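Local coordinates for protein adenylation domain (Streptomyces sp., PDB 5N9X) that is an adenylation domain of the ANL superfamily with an AMP-binding fold, and binds adenosine-5'-triphosphate and threonine in one pocket, at residues A[307-312]-A[335-340]; A[193-198]-A[280-285]; A[211-216]-A[253-258]. All blocks are in the same frame, centred on the assembly; numbering follows the deposited sequence.

In the fold
Contacts 1 and 3 line one pocket, in which adenosine-5'-triphosphate and threonine lie together, and contact 2 reaches it through Gly285. Strands 253-256, 280-284 and 306-310 run parallel in the same sheet, so contact 2 sits between the other two: its centre is about 11 Å from that of contact 1 and about 10 Å from that of contact 3. Contact 1 contributes to the adenine site, contact 3 to the threonine site. Contact 2 packs a loop on the middle strand, beyond whose end Gly285 approaches both ligands. Met310 SD rests 3.6 Å from Phe195 CZ, and Val282 N lies 2.8 Å from Leu254 O. The centres of contacts 1 and 3 are about 14 Å apart.

Contact 1 of 3, residues A[307-312]-A[335-340]. With ATP (adenosine-5'-triphosphate), chain D; THR (threonine), chain C.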
loop_
_atom_site.group_PDB
_atom_site.type_symbol
_atom_site.label_atom_id
_atom_site.label_comp_id
_atom_site.label_asym_id
_atom_site.label_seq_id
_atom_site.Cartn_x
_atom_site.Cartn_y
_atom_site.Cartn_z
ATOM N N LEU A 307 13.443 10.607 6.384
ATOM C CA LEU A 307 12.062 10.177 6.484
ATOM C C LEU A 307 11.266 10.855 5.377
ATOM O O LEU A 307 11.311 12.079 5.232
ATOM C CB LEU A 307 11.479 10.466 7.870
ATOM C CG LEU A 307 11.954 9.569 9.029
ATOM C CD1 LEU A 307 12.703 8.318 8.584
ATOM C CD2 LEU A 307 12.819 10.325 9.967
ATOM N N ILE A 308 10.592 10.032 4.575
ATOM C CA ILE A 308 9.818 10.474 3.429
ATOM C C ILE A 308 8.375 9.989 3.531
ATOM O O ILE A 308 8.096 8.780 3.591
ATOM C CB ILE A 308 10.425 9.976 2.089
ATOM C CG1 ILE A 308 11.634 10.828 1.700
ATOM C CG2 ILE A 308 9.400 10.043 0.965
ATOM C CD1 ILE A 308 12.889 10.420 2.337
ATOM N N ASN A 309 7.454 10.941 3.569
ATOM C CA ASN A 309 6.059 10.585 3.573
ATOM C C ASN A 309 5.641 10.569 2.130
ATOM O O ASN A 309 5.991 11.473 1.394
ATOM C CB ASN A 309 5.200 11.557 4.395
ATOM C CG ASN A 309 3.755 11.120 4.433
ATOM O OD1 ASN A 309 3.455 9.979 4.086
ATOM N ND2 ASN A 309 2.855 12.007 4.854
ATOM N N MET A 310 4.952 9.523 1.701
ATOM C CA MET A 310 4.436 9.505 0.328
ATOM C C MET A 310 2.935 9.261 0.317
ATOM O O MET A 310 2.479 8.220 0.790
ATOM C CB MET A 310 5.153 8.453 -0.534
ATOM C CG MET A 310 6.640 8.719 -0.718
ATOM S SD MET A 310 7.534 7.632 -1.870
ATOM C CE MET A 310 7.322 8.551 -3.418
ATOM N N TYR A 311 2.179 10.230 -0.188
ATOM C CA TYR A 311 0.754 10.004 -0.417
ATOM C C TYR A 311 0.660 9.172 -1.668
ATOM O O TYR A 311 1.414 9.409 -2.634
ATOM C CB TYR A 311 -0.043 11.315 -0.566
ATOM C CG TYR A 311 -1.446 11.124 -1.134
ATOM C CD1 TYR A 311 -2.516 10.852 -0.296
ATOM C CD2 TYR A 311 -1.702 11.239 -2.493
ATOM C CE1 TYR A 311 -3.787 10.680 -0.797
ATOM C CE2 TYR A 311 -2.967 11.070 -3.002
ATOM C CZ TYR A 311 -4.003 10.786 -2.152
ATOM O OH TYR A 311 -5.257 10.612 -2.655
ATOM N N GLY A 312 -0.251 8.203 -1.662
ATOM C CA GLY A 312 -0.419 7.327 -2.804
ATOM C C GLY A 312 -1.761 6.633 -2.776
ATOM O O GLY A 312 -2.398 6.524 -1.723
ATOM N N SER A 335 -0.176 17.215 8.599
ATOM C CA SER A 335 0.282 16.099 7.780
ATOM C C SER A 335 0.722 16.535 6.385
ATOM O O SER A 335 -0.093 16.588 5.454
ATOM C CB SER A 335 -0.830 15.060 7.659
ATOM O OG SER A 335 -0.302 13.826 7.213
ATOM N N VAL A 336 2.004 16.834 6.227
ATOM C CA VAL A 336 2.497 17.285 4.924
ATOM C C VAL A 336 2.826 16.099 4.007
ATOM O O VAL A 336 3.614 15.217 4.371
ATOM C CB VAL A 336 3.740 18.174 5.065
ATOM C CG1 VAL A 336 4.006 18.921 3.762
ATOM C CG2 VAL A 336 3.546 19.156 6.209
ATOM N N ILE A 337 2.198 16.081 2.828
ATOM C CA ILE A 337 2.440 15.034 1.846
ATOM C C ILE A 337 3.292 15.592 0.722
ATOM O O ILE A 337 3.795 14.848 -0.107
ATOM C CB ILE A 337 1.118 14.427 1.273
ATOM C CG1 ILE A 337 0.348 15.438 0.422
ATOM C CG2 ILE A 337 0.250 13.900 2.389
ATOM C CD1 ILE A 337 -1.108 15.084 0.233
ATOM N N GLY A 338 3.455 16.911 0.697
ATOM C CA GLY A 338 4.408 17.542 -0.214
ATOM C C GLY A 338 3.891 17.856 -1.612
ATOM O O GLY A 338 2.796 18.381 -1.751
ATOM N N ARG A 339 4.682 17.549 -2.640
ATOM C CA ARG A 339 4.301 17.802 -4.040
ATOM C C ARG A 339 4.059 16.537 -4.852
ATOM O O ARG A 339 4.688 15.527 -4.605
ATOM C CB ARG A 339 5.378 18.629 -4.746
ATOM C CG ARG A 339 4.829 19.797 -5.553
ATOM C CD ARG A 339 5.880 20.867 -5.780
ATOM N NE ARG A 339 5.666 21.993 -4.878
ATOM C CZ ARG A 339 6.519 22.347 -3.919
ATOM N NH1 ARG A 339 7.648 21.666 -3.751
ATOM N NH2 ARG A 339 6.249 23.381 -3.129
ATOM N N PRO A 340 3.154 16.599 -5.832
ATOM C CA PRO A 340 2.978 15.489 -6.774
ATOM C C PRO A 340 4.295 15.037 -7.410
ATOM O O PRO A 340 5.149 15.879 -7.659
ATOM C CB PRO A 340 2.038 16.085 -7.822
ATOM C CG PRO A 340 1.167 17.021 -7.017
ATOM C CD PRO A 340 2.108 17.631 -5.994
HETATM P PG ATP D . -9.753 2.141 -2.327
HETATM O O1G ATP D . -10.251 3.581 -2.303
HETATM O O2G ATP D . -10.841 1.115 -2.409
HETATM O O3G ATP D . -8.694 1.853 -3.377
HETATM P PB ATP D . -7.673 2.311 -0.276
HETATM O O1B ATP D . -7.901 3.808 -0.043
HETATM O O2B ATP D . -7.072 1.468 0.803
HETATM O O3B ATP D . -9.123 1.811 -0.832
HETATM P PA ATP D . -5.284 2.178 -1.679
HETATM O O1A ATP D . -4.957 2.694 -3.059
HETATM O O2A ATP D . -4.537 0.949 -1.172
HETATM O O3A ATP D . -6.863 1.960 -1.612
HETATM O "O5'" ATP D . -5.212 3.338 -0.528
HETATM C "C5'" ATP D . -4.962 4.722 -0.772
HETATM C "C4'" ATP D . -5.641 5.578 0.301
HETATM O "O4'" ATP D . -4.837 5.677 1.466
HETATM C "C3'" ATP D . -5.987 6.990 -0.135
HETATM O "O3'" ATP D . -7.394 7.022 -0.351
HETATM C "C2'" ATP D . -5.622 7.882 1.023
HETATM O "O2'" ATP D . -6.819 8.234 1.711
HETATM C "C1'" ATP D . -4.784 7.026 1.949
HETATM N N9 ATP D . -3.355 7.469 1.971
HETATM C C8 ATP D . -2.349 6.903 1.266
HETATM N N7 ATP D . -1.158 7.505 1.487
HETATM C C5 ATP D . -1.385 8.489 2.375
HETATM C C6 ATP D . -0.543 9.508 3.041
HETATM N N6 ATP D . 0.776 9.574 2.781
HETATM N N1 ATP D . -1.141 10.361 3.897
HETATM C C2 ATP D . -2.470 10.293 4.115
HETATM N N3 ATP D . -3.310 9.389 3.564
HETATM C C4 ATP D . -2.834 8.469 2.689
HETATM N N THR C . -0.538 2.562 -2.555
HETATM C CA THR C . -0.559 2.264 -1.116
HETATM C C THR C . -1.974 2.469 -0.655
HETATM O O THR C . -2.443 2.162 0.458
HETATM C CB THR C . 0.376 3.178 -0.289
HETATM O OG1 THR C . 0.159 4.558 -0.650
HETATM C CG2 THR C . 1.832 2.794 -0.518
HETATM O OXT THR C . -2.651 3.022 -1.511
HETATM O O HOH W 1 0.350 11.692 5.518
#
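Asn309 sets CG anti to the backbone N (chi1 -177°), which carries its amide toward Val336; Tyr311 CB already faces Ile337, and chi1 166° leads the ring away from it toward the nucleotide. The contact forms the adenine end of the nucleotide pocket of this ANL-family adenylation domain, where the chain leaves strand 306-310, across strand 321-324 from strand 336-340. The Asn309 amide is divided between ligand and protein. Its OD1 accepts a weak hydrogen bond from N6 of adenosine-5'-triphosphate at 3.0 Å, whereas ND2 gives a long, weak one to Val336 O at 3.3 Å. A water also accepts from Asn309 ND2 at 2.6 Å and donates to Ser335 OG; that hydroxyl is further bonded to Leu288 O. With both ends of the amide engaged, its rotation is probably fixed with the oxygen facing the adenine. A straighter bond, 159° at the hydrogen, runs 2.9 Å from N6 of the nucleotide to Met310 O, so one amino group is gripped by a side chain and by the backbone of the next residue. Ile337 supplies the apolar part: its CB meets Tyr311 CB at 3.8 Å, and CG2 lies alongside Asn309 ND2. The tyrosine runs along the nucleotide toward the ribose, its OH bonded to Asp406. Ile337 and Gly338 together face Leu416 as a classic beta bulge. On the nucleotide side, Tyr311 CD1 comes within 3.7 Å of C5 of the adenine, and Tyr311 CE1 within 3.8 Å of C2' of the ribose.

Contact 2 of 3, residues A[193-198]-A[280-285]. With ATP (adenosine-5'-triphosphate), chain D; THR (threonine), chain C.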
loop_
_atom_site.group_PDB
_atom_site.type_symbol
_atom_site.label_atom_id
_atom_site.label_comp_id
_atom_site.label_asym_id
_atom_site.label_seq_id
_atom_site.Cartn_x
_atom_site.Cartn_y
_atom_site.Cartn_z
ATOM N N ARG A 193 15.072 11.170 -9.400
ATOM C CA ARG A 193 15.818 12.308 -8.869
ATOM C C ARG A 193 15.506 12.684 -7.416
ATOM O O ARG A 193 16.309 13.355 -6.767
ATOM C CB ARG A 193 15.608 13.531 -9.770
ATOM C CG ARG A 193 16.534 13.548 -10.973
ATOM C CD ARG A 193 16.205 14.666 -11.946
ATOM N NE ARG A 193 17.190 14.770 -13.025
ATOM C CZ ARG A 193 16.912 15.200 -14.258
ATOM N NH1 ARG A 193 15.674 15.559 -14.577
ATOM N NH2 ARG A 193 17.866 15.270 -15.178
ATOM N N LEU A 194 14.359 12.271 -6.893
ATOM C CA LEU A 194 14.044 12.591 -5.503
ATOM C C LEU A 194 14.684 11.621 -4.504
ATOM O O LEU A 194 14.933 11.963 -3.351
ATOM C CB LEU A 194 12.531 12.629 -5.291
ATOM C CG LEU A 194 11.795 13.781 -5.986
ATOM C CD1 LEU A 194 10.315 13.440 -6.194
ATOM C CD2 LEU A 194 11.941 15.075 -5.202
ATOM N N PHE A 195 14.920 10.398 -4.950
ATOM C CA PHE A 195 15.554 9.393 -4.117
ATOM C C PHE A 195 16.951 9.207 -4.693
ATOM O O PHE A 195 17.158 9.450 -5.887
ATOM C CB PHE A 195 14.786 8.059 -4.158
ATOM C CG PHE A 195 13.512 8.009 -3.325
ATOM C CD1 PHE A 195 13.553 7.750 -1.963
ATOM C CD2 PHE A 195 12.263 8.148 -3.929
ATOM C CE1 PHE A 195 12.377 7.664 -1.212
ATOM C CE2 PHE A 195 11.078 8.058 -3.176
ATOM C CZ PHE A 195 11.143 7.823 -1.822
ATOM N N SER A 196 17.891 8.736 -3.881
ATOM C CA SER A 196 19.190 8.293 -4.399
ATOM C C SER A 196 19.405 6.784 -4.198
ATOM O O SER A 196 19.977 6.357 -3.189
ATOM C CB SER A 196 20.307 9.089 -3.723
ATOM O OG SER A 196 21.583 8.665 -4.159
ATOM N N PHE A 197 18.929 5.986 -5.150
ATOM C CA PHE A 197 19.057 4.525 -5.090
ATOM C C PHE A 197 20.266 3.973 -5.845
ATOM O O PHE A 197 20.631 4.472 -6.903
ATOM C CB PHE A 197 17.783 3.858 -5.641
ATOM C CG PHE A 197 16.543 4.212 -4.878
ATOM C CD1 PHE A 197 16.535 4.149 -3.485
ATOM C CD2 PHE A 197 15.376 4.571 -5.536
ATOM C CE1 PHE A 197 15.398 4.471 -2.762
ATOM C CE2 PHE A 197 14.227 4.881 -4.819
ATOM C CZ PHE A 197 14.237 4.836 -3.434
ATOM N N SER A 198 20.859 2.902 -5.326
ATOM C CA SER A 198 21.936 2.234 -6.048
ATOM C C SER A 198 21.873 0.721 -5.879
ATOM O O SER A 198 21.149 0.207 -5.014
ATOM C CB SER A 198 23.304 2.746 -5.586
ATOM O OG SER A 198 23.801 1.965 -4.533
ATOM N N TYR A 280 16.834 5.222 4.013
ATOM C CA TYR A 280 15.485 5.770 3.832
ATOM C C TYR A 280 14.432 4.995 4.590
ATOM O O TYR A 280 14.405 3.773 4.561
ATOM C CB TYR A 280 15.074 5.774 2.357
ATOM C CG TYR A 280 15.821 6.698 1.437
ATOM C CD1 TYR A 280 15.495 8.048 1.364
ATOM C CD2 TYR A 280 16.812 6.208 0.596
ATOM C CE1 TYR A 280 16.166 8.907 0.490
ATOM C CE2 TYR A 280 17.484 7.031 -0.283
ATOM C CZ TYR A 280 17.165 8.388 -0.336
ATOM O OH TYR A 280 17.843 9.212 -1.217
ATOM N N VAL A 281 13.543 5.708 5.249
ATOM C CA VAL A 281 12.293 5.102 5.660
ATOM C C VAL A 281 11.184 5.833 4.914
ATOM O O VAL A 281 11.074 7.031 5.005
ATOM C CB VAL A 281 12.074 5.161 7.165
ATOM C CG1 VAL A 281 11.011 4.153 7.580
ATOM C CG2 VAL A 281 13.373 4.858 7.883
ATOM N N VAL A 282 10.391 5.092 4.157
ATOM C CA VAL A 282 9.346 5.667 3.333
ATOM C C VAL A 282 8.040 5.270 3.944
ATOM O O VAL A 282 7.842 4.103 4.235
ATOM C CB VAL A 282 9.426 5.178 1.852
ATOM C CG1 VAL A 282 8.160 5.521 1.091
ATOM C CG2 VAL A 282 10.626 5.762 1.155
ATOM N N PHE A 283 7.157 6.239 4.158
ATOM C CA PHE A 283 5.840 5.970 4.708
ATOM C C PHE A 283 4.824 6.012 3.599
ATOM O O PHE A 283 4.917 6.867 2.703
ATOM C CB PHE A 283 5.461 7.004 5.777
ATOM C CG PHE A 283 6.449 7.107 6.897
ATOM C CD1 PHE A 283 7.604 7.871 6.752
ATOM C CD2 PHE A 283 6.230 6.449 8.094
ATOM C CE1 PHE A 283 8.525 7.981 7.787
ATOM C CE2 PHE A 283 7.151 6.562 9.147
ATOM C CZ PHE A 283 8.295 7.327 8.993
ATOM N N GLY A 284 3.831 5.137 3.670
ATOM C CA GLY A 284 2.706 5.247 2.767
ATOM C C GLY A 284 1.426 4.645 3.292
ATOM O O GLY A 284 1.441 3.770 4.146
ATOM N N GLY A 285 0.307 5.116 2.763
ATOM C CA GLY A 285 -0.939 4.397 2.915
ATOM C C GLY A 285 -1.859 4.927 3.990
ATOM O O GLY A 285 -3.027 4.567 4.010
HETATM P PG ATP D . -9.753 2.141 -2.327
HETATM O O1G ATP D . -10.251 3.581 -2.303
HETATM O O2G ATP D . -10.841 1.115 -2.409
HETATM O O3G ATP D . -8.694 1.853 -3.377
HETATM P PB ATP D . -7.673 2.311 -0.276
HETATM O O1B ATP D . -7.901 3.808 -0.043
HETATM O O2B ATP D . -7.072 1.468 0.803
HETATM O O3B ATP D . -9.123 1.811 -0.832
HETATM P PA ATP D . -5.284 2.178 -1.679
HETATM O O1A ATP D . -4.957 2.694 -3.059
HETATM O O2A ATP D . -4.537 0.949 -1.172
HETATM O O3A ATP D . -6.863 1.960 -1.612
HETATM O "O5'" ATP D . -5.212 3.338 -0.528
HETATM C "C5'" ATP D . -4.962 4.722 -0.772
HETATM C "C4'" ATP D . -5.641 5.578 0.301
HETATM O "O4'" ATP D . -4.837 5.677 1.466
HETATM C "C3'" ATP D . -5.987 6.990 -0.135
HETATM O "O3'" ATP D . -7.394 7.022 -0.351
HETATM C "C2'" ATP D . -5.622 7.882 1.023
HETATM O "O2'" ATP D . -6.819 8.234 1.711
HETATM C "C1'" ATP D . -4.784 7.026 1.949
HETATM N N9 ATP D . -3.355 7.469 1.971
HETATM C C8 ATP D . -2.349 6.903 1.266
HETATM N N7 ATP D . -1.158 7.505 1.487
HETATM C C5 ATP D . -1.385 8.489 2.375
HETATM C C6 ATP D . -0.543 9.508 3.041
HETATM N N6 ATP D . 0.776 9.574 2.781
HETATM N N1 ATP D . -1.141 10.361 3.897
HETATM C C2 ATP D . -2.470 10.293 4.115
HETATM N N3 ATP D . -3.310 9.389 3.564
HETATM C C4 ATP D . -2.834 8.469 2.689
HETATM N N THR C . -0.538 2.562 -2.555
HETATM C CA THR C . -0.559 2.264 -1.116
HETATM C C THR C . -1.974 2.469 -0.655
HETATM O O THR C . -2.443 2.162 0.458
HETATM C CB THR C . 0.376 3.178 -0.289
HETATM O OG1 THR C . 0.159 4.558 -0.650
HETATM C CG2 THR C . 1.832 2.794 -0.518
HETATM O OXT THR C . -2.651 3.022 -1.511
#
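Phe195 and Phe197, projecting from the loop between helix 181-191 and strand 202-205, present their ring edges to the face of Tyr280. The three rings make an aromatic cluster on strand 280-284, a parallel strand of the large mixed sheet. Phe195 forms a T-shaped stack with the tyrosine, the planes inclined at 70° and the centroids 5.2 Å apart; its CD1 hangs over the Tyr280 face, displaced toward the rim on the CE1 side. Phe197 comes in as an offset edge-to-face partner, with CE1 4.0 Å from Tyr280 CD2, so both phenylalanines approach the same face of the tyrosine, at its CE1 and CD2 sides respectively. They also nest against each other, Phe195 CB lying over the rim of one Phe197 face. Farther along the strand, Val282 fills the hollow beside the far end of the Phe195 ring, its CG2, anti to the carbonyl carbon, 3.5 Å from Phe195 CE1 and close to CZ. Phe195 is thus seated on two alternate residues of the strand, Tyr280 and Val282, which point toward the loop; Met310 packs on Phe195, and Phe322 meets it edge-to-face. The ring of Trp203 also meets that of Phe197, extending the aromatic layer. The polar end of the tyrosine fits the bend of the loop backbone at Ser196, whose CB approaches the hydroxyl and whose carbonyl O lies at the ring edge and bonds to Arg279. Tyr280 OH itself accepts a hydrogen bond from Ser196 N at 2.7 Å, with 155° at the hydrogen.

Contact 3 of 3, residues A[211-216]-A[253-258]; sequences FDFSVW and VLNQTP. With THR (threonine), chain C.
Phe213 and Trp216, one helical turn apart at the start of helix 213-222, both reach Asn255 on strand 253-256. The Phe213 ring is held between two partners: CB of Asn255 makes a CH-pi contact over one face, 4.1 Å from the centroid, and CG2 of the bound threonine lies over the centre of the opposite face, 3.4 Å from Phe213 CG. A CG roughly anti to the backbone N (chi1 -154°) carries the phenylalanine ring into this gap, and Gln256 O meets its edge near the plane. In Asn255, chi1 -70° swings the amide toward Trp216, and chi2 turns its plane nearly perpendicular (85°) to the indole. Its OD1 sits at the indole edge and takes a weak, bent hydrogen bond from Trp216 NE1 at 2.7 Å; the same oxygen is 3.3 Å from Phe213 CE1. Around the tryptophan, Trp203 and His319 add edge-to-face rings. On the ligand side, Asp212 OD1 accepts from the threonine N at 2.7 Å, while Phe211 turns its ring edge to the threonine O. Ser214 N and OG reach Phe211 O from opposite faces of its plane, which probably steadies the turn that carries Asp212 and Phe213. The pocket thus pairs a carboxylate with the ligand's amino group and an aromatic face with its methyl, consistent with recognition of both its polar and its apolar parts.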
loop_
_atom_site.group_PDB
_atom_site.type_symbol
_atom_site.label_atom_id
_atom_site.label_comp_id
_atom_site.label_asym_id
_atom_site.label_seq_id
_atom_site.Cartn_x
_atom_site.Cartn_y
_atom_site.Cartn_z
ATOM N N PHE A 211 -0.728 -6.250 -1.910
ATOM C CA PHE A 211 -0.740 -4.825 -1.564
ATOM C C PHE A 211 0.307 -4.105 -2.427
ATOM O O PHE A 211 1.468 -4.531 -2.503
ATOM C CB PHE A 211 -0.481 -4.656 -0.064
ATOM C CG PHE A 211 -0.454 -3.238 0.402
ATOM C CD1 PHE A 211 -1.320 -2.289 -0.135
ATOM C CD2 PHE A 211 0.391 -2.865 1.448
ATOM C CE1 PHE A 211 -1.303 -0.975 0.319
ATOM C CE2 PHE A 211 0.409 -1.571 1.918
ATOM C CZ PHE A 211 -0.436 -0.614 1.352
ATOM N N ASP A 212 -0.100 -3.038 -3.104
ATOM C CA ASP A 212 0.743 -2.506 -4.158
ATOM C C ASP A 212 2.053 -1.848 -3.633
ATOM O O ASP A 212 2.953 -1.528 -4.403
ATOM C CB ASP A 212 -0.084 -1.565 -5.054
ATOM C CG ASP A 212 -0.258 -0.172 -4.480
ATOM O OD1 ASP A 212 -0.035 0.058 -3.267
ATOM O OD2 ASP A 212 -0.615 0.717 -5.282
ATOM N N PHE A 213 2.179 -1.727 -2.318
ATOM C CA PHE A 213 3.382 -1.201 -1.683
ATOM C C PHE A 213 4.546 -2.211 -1.875
ATOM O O PHE A 213 5.721 -1.842 -1.848
ATOM C CB PHE A 213 3.035 -0.873 -0.206
ATOM C CG PHE A 213 3.895 0.198 0.426
ATOM C CD1 PHE A 213 4.759 0.941 -0.352
ATOM C CD2 PHE A 213 3.661 0.619 1.744
ATOM C CE1 PHE A 213 5.511 1.963 0.192
ATOM C CE2 PHE A 213 4.396 1.695 2.309
ATOM C CZ PHE A 213 5.327 2.354 1.530
ATOM N N SER A 214 4.193 -3.471 -2.124
ATOM C CA SER A 214 5.169 -4.527 -2.447
ATOM C C SER A 214 5.785 -4.384 -3.832
ATOM O O SER A 214 6.897 -4.812 -4.064
ATOM C CB SER A 214 4.516 -5.911 -2.333
ATOM O OG SER A 214 3.599 -6.151 -3.397
ATOM N N VAL A 215 5.032 -3.797 -4.757
ATOM C CA VAL A 215 5.539 -3.416 -6.087
ATOM C C VAL A 215 6.697 -2.435 -6.014
ATOM O O VAL A 215 7.703 -2.574 -6.687
ATOM C CB VAL A 215 4.432 -2.790 -6.925
ATOM C CG1 VAL A 215 4.919 -2.449 -8.336
ATOM C CG2 VAL A 215 3.245 -3.737 -6.980
ATOM N N TRP A 216 6.528 -1.434 -5.176
ATOM C CA TRP A 216 7.579 -0.484 -4.921
ATOM C C TRP A 216 8.774 -1.192 -4.304
ATOM O O TRP A 216 9.916 -0.958 -4.682
ATOM C CB TRP A 216 7.033 0.610 -4.025
ATOM C CG TRP A 216 7.985 1.530 -3.405
ATOM C CD1 TRP A 216 8.305 1.582 -2.094
ATOM C CD2 TRP A 216 8.708 2.596 -4.042
ATOM N NE1 TRP A 216 9.192 2.599 -1.859
ATOM C CE2 TRP A 216 9.455 3.246 -3.039
ATOM C CE3 TRP A 216 8.799 3.062 -5.364
ATOM C CZ2 TRP A 216 10.301 4.349 -3.316
ATOM C CZ3 TRP A 216 9.638 4.146 -5.637
ATOM C CH2 TRP A 216 10.378 4.776 -4.616
ATOM N N VAL A 253 16.702 0.594 2.763
ATOM C CA VAL A 253 15.449 1.211 2.332
ATOM C C VAL A 253 14.261 0.503 2.972
ATOM O O VAL A 253 13.867 -0.586 2.548
ATOM C CB VAL A 253 15.288 1.195 0.789
ATOM C CG1 VAL A 253 13.964 1.848 0.389
ATOM C CG2 VAL A 253 16.471 1.914 0.117
ATOM N N LEU A 254 13.701 1.111 4.009
ATOM C CA LEU A 254 12.586 0.497 4.712
ATOM C C LEU A 254 11.272 1.225 4.371
ATOM O O LEU A 254 11.187 2.460 4.458
ATOM C CB LEU A 254 12.857 0.477 6.230
ATOM C CG LEU A 254 11.662 0.070 7.110
ATOM C CD1 LEU A 254 11.278 -1.360 6.875
ATOM C CD2 LEU A 254 12.006 0.247 8.564
ATOM N N ASN A 255 10.272 0.446 3.951
ATOM C CA ASN A 255 8.898 0.927 3.696
ATOM C C ASN A 255 7.909 0.483 4.769
ATOM O O ASN A 255 7.807 -0.689 5.089
ATOM C CB ASN A 255 8.401 0.444 2.328
ATOM C CG ASN A 255 9.114 1.115 1.180
ATOM O OD1 ASN A 255 8.737 2.213 0.767
ATOM N ND2 ASN A 255 10.144 0.462 0.652
ATOM N N GLN A 256 7.161 1.430 5.307
ATOM C CA GLN A 256 6.277 1.166 6.441
ATOM C C GLN A 256 4.985 1.958 6.309
ATOM O O GLN A 256 4.978 3.076 5.822
ATOM C CB GLN A 256 6.971 1.534 7.762
ATOM C CG GLN A 256 8.113 0.637 8.225
ATOM C CD GLN A 256 7.622 -0.637 8.891
ATOM O OE1 GLN A 256 7.469 -0.690 10.115
ATOM N NE2 GLN A 256 7.369 -1.670 8.090
ATOM N N THR A 257 3.878 1.390 6.755
ATOM C CA THR A 257 2.744 2.243 7.043
ATOM C C THR A 257 3.042 2.948 8.355
ATOM O O THR A 257 3.893 2.504 9.109
ATOM C CB THR A 257 1.458 1.472 7.129
ATOM O OG1 THR A 257 1.575 0.540 8.195
ATOM C CG2 THR A 257 1.200 0.754 5.810
ATOM N N PRO A 258 2.370 4.075 8.608
ATOM C CA PRO A 258 2.613 4.702 9.910
ATOM C C PRO A 258 2.285 3.774 11.089
ATOM O O PRO A 258 3.072 3.751 12.032
ATOM C CB PRO A 258 1.713 5.943 9.868
ATOM C CG PRO A 258 1.709 6.314 8.381
ATOM C CD PRO A 258 1.648 4.966 7.683
HETATM N N THR C . -0.538 2.562 -2.555
HETATM C CA THR C . -0.559 2.264 -1.116
HETATM C C THR C . -1.974 2.469 -0.655
HETATM O O THR C . -2.443 2.162 0.458
HETATM C CB THR C . 0.376 3.178 -0.289
HETATM O OG1 THR C . 0.159 4.558 -0.650
HETATM C CG2 THR C . 1.832 2.794 -0.518
HETATM O OXT THR C . -2.651 3.022 -1.511
#